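Local atomic coordinates of aldehyde dehydrogenase 12 (Zea mays, PDB entry 6D97), a protein that oxidises L-glutamate gamma-semialdehyde to glutamate with NAD+ as the hydride acceptor, the last step of proline catabolism in plants. Residues Phe297-Gln307 and Ser329-Trp340. Sequence-based numbering, arbitrary orientation.
Sequences FDWKILGPDVQ and SAQSVLFMHKNW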
loop_
_atom_site.group_PDB
_atom_site.type_symbol
_atom_site.label_atom_id
_atom_site.label_comp_id
_atom_site.label_asym_id
_atom_site.label_seq_id
_atom_site.Cartn_x
_atom_site.Cartn_y
_atom_site.Cartn_z
ATOM N N PHE A 297 -14.496 -16.481 23.355
ATOM C CA PHE A 297 -15.526 -17.510 23.298
ATOM C C PHE A 297 -15.899 -17.670 21.838
ATOM O O PHE A 297 -16.786 -16.979 21.322
ATOM C CB PHE A 297 -16.732 -17.144 24.180
ATOM C CG PHE A 297 -17.676 -18.271 24.382
ATOM C CD1 PHE A 297 -17.471 -19.196 25.386
ATOM C CD2 PHE A 297 -18.756 -18.433 23.541
ATOM C CE1 PHE A 297 -18.341 -20.264 25.551
ATOM C CE2 PHE A 297 -19.627 -19.495 23.705
ATOM C CZ PHE A 297 -19.421 -20.408 24.712
ATOM N N ASP A 298 -15.239 -18.613 21.167
ATOM C CA ASP A 298 -15.265 -18.727 19.707
ATOM C C ASP A 298 -16.351 -19.695 19.246
ATOM O O ASP A 298 -16.543 -20.766 19.841
ATOM C CB ASP A 298 -13.889 -19.181 19.236
ATOM C CG ASP A 298 -12.777 -18.481 19.998
ATOM O OD1 ASP A 298 -12.793 -17.253 20.075
ATOM O OD2 ASP A 298 -11.867 -19.155 20.489
ATOM N N TRP A 299 -17.076 -19.292 18.214
ATOM C CA TRP A 299 -18.235 -20.015 17.734
ATOM C C TRP A 299 -17.965 -20.588 16.352
ATOM O O TRP A 299 -17.147 -20.065 15.589
ATOM C CB TRP A 299 -19.499 -19.121 17.691
ATOM C CG TRP A 299 -19.317 -17.758 17.081
ATOM C CD1 TRP A 299 -19.099 -16.581 17.744
ATOM C CD2 TRP A 299 -19.369 -17.428 15.690
ATOM N NE1 TRP A 299 -18.999 -15.545 16.846
ATOM C CE2 TRP A 299 -19.159 -16.038 15.579
ATOM C CE3 TRP A 299 -19.564 -18.176 14.524
ATOM C CZ2 TRP A 299 -19.139 -15.383 14.350
ATOM C CZ3 TRP A 299 -19.539 -17.528 13.309
ATOM C CH2 TRP A 299 -19.327 -16.144 13.229
ATOM N N LYS A 300 -18.657 -21.682 16.048
ATOM C CA LYS A 300 -18.719 -22.251 14.710
ATOM C C LYS A 300 -20.182 -22.375 14.331
ATOM O O LYS A 300 -20.979 -22.938 15.090
ATOM C CB LYS A 300 -18.029 -23.613 14.635
ATOM C CG LYS A 300 -18.172 -24.292 13.287
ATOM C CD LYS A 300 -17.375 -25.583 13.238
ATOM C CE LYS A 300 -15.886 -25.310 13.081
ATOM N NZ LYS A 300 -15.056 -26.482 13.481
ATOM N N ILE A 301 -20.535 -21.812 13.182
ATOM C CA ILE A 301 -21.873 -21.918 12.622
ATOM C C ILE A 301 -21.806 -22.871 11.440
ATOM O O ILE A 301 -20.965 -22.706 10.547
ATOM C CB ILE A 301 -22.418 -20.547 12.185
ATOM C CG1 ILE A 301 -22.567 -19.602 13.379
ATOM C CG2 ILE A 301 -23.747 -20.713 11.482
ATOM C CD1 ILE A 301 -22.923 -18.185 12.970
ATOM N N LEU A 302 -22.676 -23.875 11.442
ATOM C CA LEU A 302 -22.846 -24.749 10.291
ATOM C C LEU A 302 -23.994 -24.221 9.442
ATOM O O LEU A 302 -25.098 -23.993 9.952
ATOM C CB LEU A 302 -23.131 -26.187 10.725
ATOM C CG LEU A 302 -22.195 -26.894 11.710
ATOM C CD1 LEU A 302 -22.666 -28.326 11.919
ATOM C CD2 LEU A 302 -20.751 -26.872 11.239
ATOM N N GLY A 303 -23.731 -24.020 8.156
ATOM C CA GLY A 303 -24.749 -23.556 7.248
ATOM C C GLY A 303 -25.705 -24.658 6.854
ATOM O O GLY A 303 -25.624 -25.804 7.316
ATOM N N PRO A 304 -26.647 -24.315 5.970
ATOM C CA PRO A 304 -27.662 -25.297 5.566
ATOM C C PRO A 304 -27.158 -26.358 4.601
ATOM O O PRO A 304 -27.782 -27.422 4.503
ATOM C CB PRO A 304 -28.741 -24.429 4.907
ATOM C CG PRO A 304 -27.980 -23.272 4.354
ATOM C CD PRO A 304 -26.838 -23.013 5.309
ATOM N N ASP A 305 -26.058 -26.115 3.891
ATOM C CA ASP A 305 -25.605 -27.021 2.834
ATOM C C ASP A 305 -24.710 -28.099 3.436
ATOM O O ASP A 305 -23.501 -27.925 3.593
ATOM C CB ASP A 305 -24.893 -26.242 1.734
ATOM C CG ASP A 305 -23.871 -25.267 2.281
ATOM O OD1 ASP A 305 -24.104 -24.710 3.375
ATOM O OD2 ASP A 305 -22.829 -25.068 1.623
ATOM N N VAL A 306 -25.315 -29.245 3.754
ATOM C CA VAL A 306 -24.586 -30.344 4.378
ATOM C C VAL A 306 -23.712 -31.039 3.343
ATOM O O VAL A 306 -24.189 -31.440 2.272
ATOM C CB VAL A 306 -25.563 -31.336 5.025
ATOM C CG1 VAL A 306 -24.799 -32.476 5.690
ATOM C CG2 VAL A 306 -26.457 -30.623 6.022
ATOM N N GLN A 307 -22.430 -31.203 3.668
ATOM C CA GLN A 307 -21.479 -31.897 2.805
ATOM C C GLN A 307 -20.174 -32.087 3.565
ATOM O O GLN A 307 -19.929 -31.431 4.583
ATOM C CB GLN A 307 -21.224 -31.130 1.504
ATOM C CG GLN A 307 -20.608 -29.764 1.713
ATOM C CD GLN A 307 -20.603 -28.930 0.452
ATOM O OE1 GLN A 307 -21.468 -28.076 0.260
ATOM N NE2 GLN A 307 -19.626 -29.169 -0.416
ATOM N N SER A 329 -8.248 -19.854 20.630
ATOM C CA SER A 329 -9.035 -19.987 19.412
ATOM C C SER A 329 -9.933 -21.218 19.408
ATOM O O SER A 329 -10.590 -21.482 18.397
ATOM C CB SER A 329 -8.104 -20.029 18.193
ATOM O OG SER A 329 -7.179 -21.102 18.282
ATOM N N ALA A 330 -9.997 -21.959 20.512
ATOM C CA ALA A 330 -10.679 -23.246 20.516
ATOM C C ALA A 330 -12.188 -23.081 20.356
ATOM O O ALA A 330 -12.788 -22.099 20.806
ATOM C CB ALA A 330 -10.366 -24.012 21.802
ATOM N N GLN A 331 -12.796 -24.063 19.692
ATOM C CA GLN A 331 -14.239 -24.097 19.472
ATOM C C GLN A 331 -14.954 -24.292 20.805
ATOM O O GLN A 331 -14.838 -25.349 21.434
ATOM C CB GLN A 331 -14.574 -25.220 18.493
ATOM C CG GLN A 331 -16.052 -25.526 18.336
ATOM C CD GLN A 331 -16.315 -26.498 17.198
ATOM O OE1 GLN A 331 -15.758 -26.354 16.110
ATOM N NE2 GLN A 331 -17.157 -27.498 17.446
ATOM N N SER A 332 -15.690 -23.269 21.245
ATOM C CA SER A 332 -16.420 -23.328 22.504
ATOM C C SER A 332 -17.922 -23.491 22.336
ATOM O O SER A 332 -18.588 -23.927 23.280
ATOM C CB SER A 332 -16.151 -22.068 23.340
ATOM O OG SER A 332 -14.816 -22.038 23.817
ATOM N N VAL A 333 -18.473 -23.147 21.176
ATOM C CA VAL A 333 -19.890 -23.365 20.916
ATOM C C VAL A 333 -20.063 -23.710 19.443
ATOM O O VAL A 333 -19.330 -23.215 18.581
ATOM C CB VAL A 333 -20.739 -22.142 21.328
ATOM C CG1 VAL A 333 -20.330 -20.922 20.544
ATOM C CG2 VAL A 333 -22.229 -22.432 21.150
ATOM N N LEU A 334 -21.034 -24.582 19.164
ATOM C CA LEU A 334 -21.334 -25.041 17.815
ATOM C C LEU A 334 -22.815 -24.819 17.544
ATOM O O LEU A 334 -23.663 -25.430 18.201
ATOM C CB LEU A 334 -20.967 -26.522 17.650
ATOM C CG LEU A 334 -21.144 -27.177 16.278
ATOM C CD1 LEU A 334 -20.213 -26.536 15.270
ATOM C CD2 LEU A 334 -20.883 -28.670 16.354
ATOM N N PHE A 335 -23.125 -23.937 16.592
ATOM C CA PHE A 335 -24.496 -23.703 16.137
ATOM C C PHE A 335 -24.748 -24.611 14.936
ATOM O O PHE A 335 -24.296 -24.326 13.825
ATOM C CB PHE A 335 -24.718 -22.237 15.768
ATOM C CG PHE A 335 -24.481 -21.271 16.899
ATOM C CD1 PHE A 335 -25.503 -20.936 17.773
ATOM C CD2 PHE A 335 -23.241 -20.674 17.068
ATOM C CE1 PHE A 335 -25.289 -20.040 18.808
ATOM C CE2 PHE A 335 -23.021 -19.776 18.097
ATOM C CZ PHE A 335 -24.046 -19.458 18.968
ATOM N N MET A 336 -25.480 -25.703 15.156
ATOM C CA MET A 336 -25.762 -26.677 14.106
ATOM C C MET A 336 -27.066 -26.325 13.396
ATOM O O MET A 336 -28.128 -26.285 14.026
ATOM C CB MET A 336 -25.861 -28.090 14.680
ATOM C CG MET A 336 -24.580 -28.667 15.248
ATOM S SD MET A 336 -24.872 -30.364 15.773
ATOM C CE MET A 336 -25.589 -31.026 14.270
ATOM N N HIS A 337 -26.992 -26.094 12.086
ATOM C CA HIS A 337 -28.210 -25.989 11.295
ATOM C C HIS A 337 -28.951 -27.320 11.326
ATOM O O HIS A 337 -28.336 -28.389 11.308
ATOM C CB HIS A 337 -27.892 -25.594 9.851
ATOM C CG HIS A 337 -29.092 -25.159 9.064
ATOM N ND1 HIS A 337 -30.102 -26.024 8.701
ATOM C CD2 HIS A 337 -29.442 -23.947 8.572
ATOM C CE1 HIS A 337 -31.024 -25.365 8.023
ATOM N NE2 HIS A 337 -30.648 -24.102 7.929
ATOM N N LYS A 338 -30.285 -27.249 11.377
ATOM C CA LYS A 338 -31.096 -28.454 11.540
ATOM C C LYS A 338 -30.802 -29.495 10.466
ATOM O O LYS A 338 -30.922 -30.699 10.720
ATOM C CB LYS A 338 -32.581 -28.084 11.528
ATOM C CG LYS A 338 -33.509 -29.168 12.054
ATOM C CD LYS A 338 -34.960 -28.703 12.036
ATOM C CE LYS A 338 -35.895 -29.766 12.593
ATOM N NZ LYS A 338 -35.856 -31.025 11.798
ATOM N N ASN A 339 -30.394 -29.052 9.272
ATOM C CA ASN A 339 -30.078 -29.987 8.196
ATOM C C ASN A 339 -28.951 -30.935 8.582
ATOM O O ASN A 339 -28.872 -32.051 8.055
ATOM C CB ASN A 339 -29.710 -29.227 6.924
ATOM C CG ASN A 339 -30.850 -28.380 6.401
ATOM O OD1 ASN A 339 -31.983 -28.488 6.869
ATOM N ND2 ASN A 339 -30.557 -27.532 5.423
ATOM N N TRP A 340 -28.074 -30.517 9.495
ATOM C CA TRP A 340 -26.947 -31.344 9.905
ATOM C C TRP A 340 -27.312 -32.378 10.962
ATOM O O TRP A 340 -26.476 -33.234 11.273
ATOM C CB TRP A 340 -25.812 -30.466 10.440
ATOM C CG TRP A 340 -24.997 -29.788 9.380
ATOM C CD1 TRP A 340 -25.275 -28.603 8.766
ATOM C CD2 TRP A 340 -23.760 -30.251 8.820
ATOM N NE1 TRP A 340 -24.292 -28.299 7.856
ATOM C CE2 TRP A 340 -23.350 -29.295 7.870
ATOM C CE3 TRP A 340 -22.960 -31.381 9.030
ATOM C CZ2 TRP A 340 -22.177 -29.436 7.125
ATOM C CZ3 TRP A 340 -21.793 -31.518 8.289
ATOM C CH2 TRP A 340 -21.415 -30.551 7.350
HETATM O O HOH W 1 -13.453 -20.305 22.595
HETATM O O HOH W 2 -22.944 -26.244 5.479
#
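Lys-300 and Phe-335 join neighbouring parallel strands, 298-302 and 331-337, of a beta-alpha-beta unit whose crossover is helix 309-321. Backbone bonds set the register: Phe-335 N gives to Lys-300 O (2.8 Å), and Leu-302 N meets Phe-335 O almost straight (179°).

Among side chains, Lys-300 suits a buried place because its long chain does two jobs. Its methylenes run alongside Leu-334 CD1, while a bend at chi3 (-76°) brings NZ to Gln-331 OE1 at 2.7 Å; the charge also has a salt bridge with Asp-319 of the crossover helix. Beyond the strands, Asn-339 ND2 reaches Pro-304 O (2.9 Å), the acceptor lying in the amide plane.

Apolar contacts fill the rest. On the other face of the sheet, Phe-335 CE2 touches Trp-299 CB, under helix 448-457. Trp-340 is flat enough to slip between two branched residues: Leu-302 CD1 covers one face of its five-membered ring (3.9 Å to the centroid), Val-306 CG2 the other (3.6 Å). An alanine in place of Trp-340 is likely to open a gap between these methyls and deprive Gly-303 O of a partner. That partner is the indole NE1, whose weak, bent bond to Gly-303 O spans 2.9 Å at the ring edge.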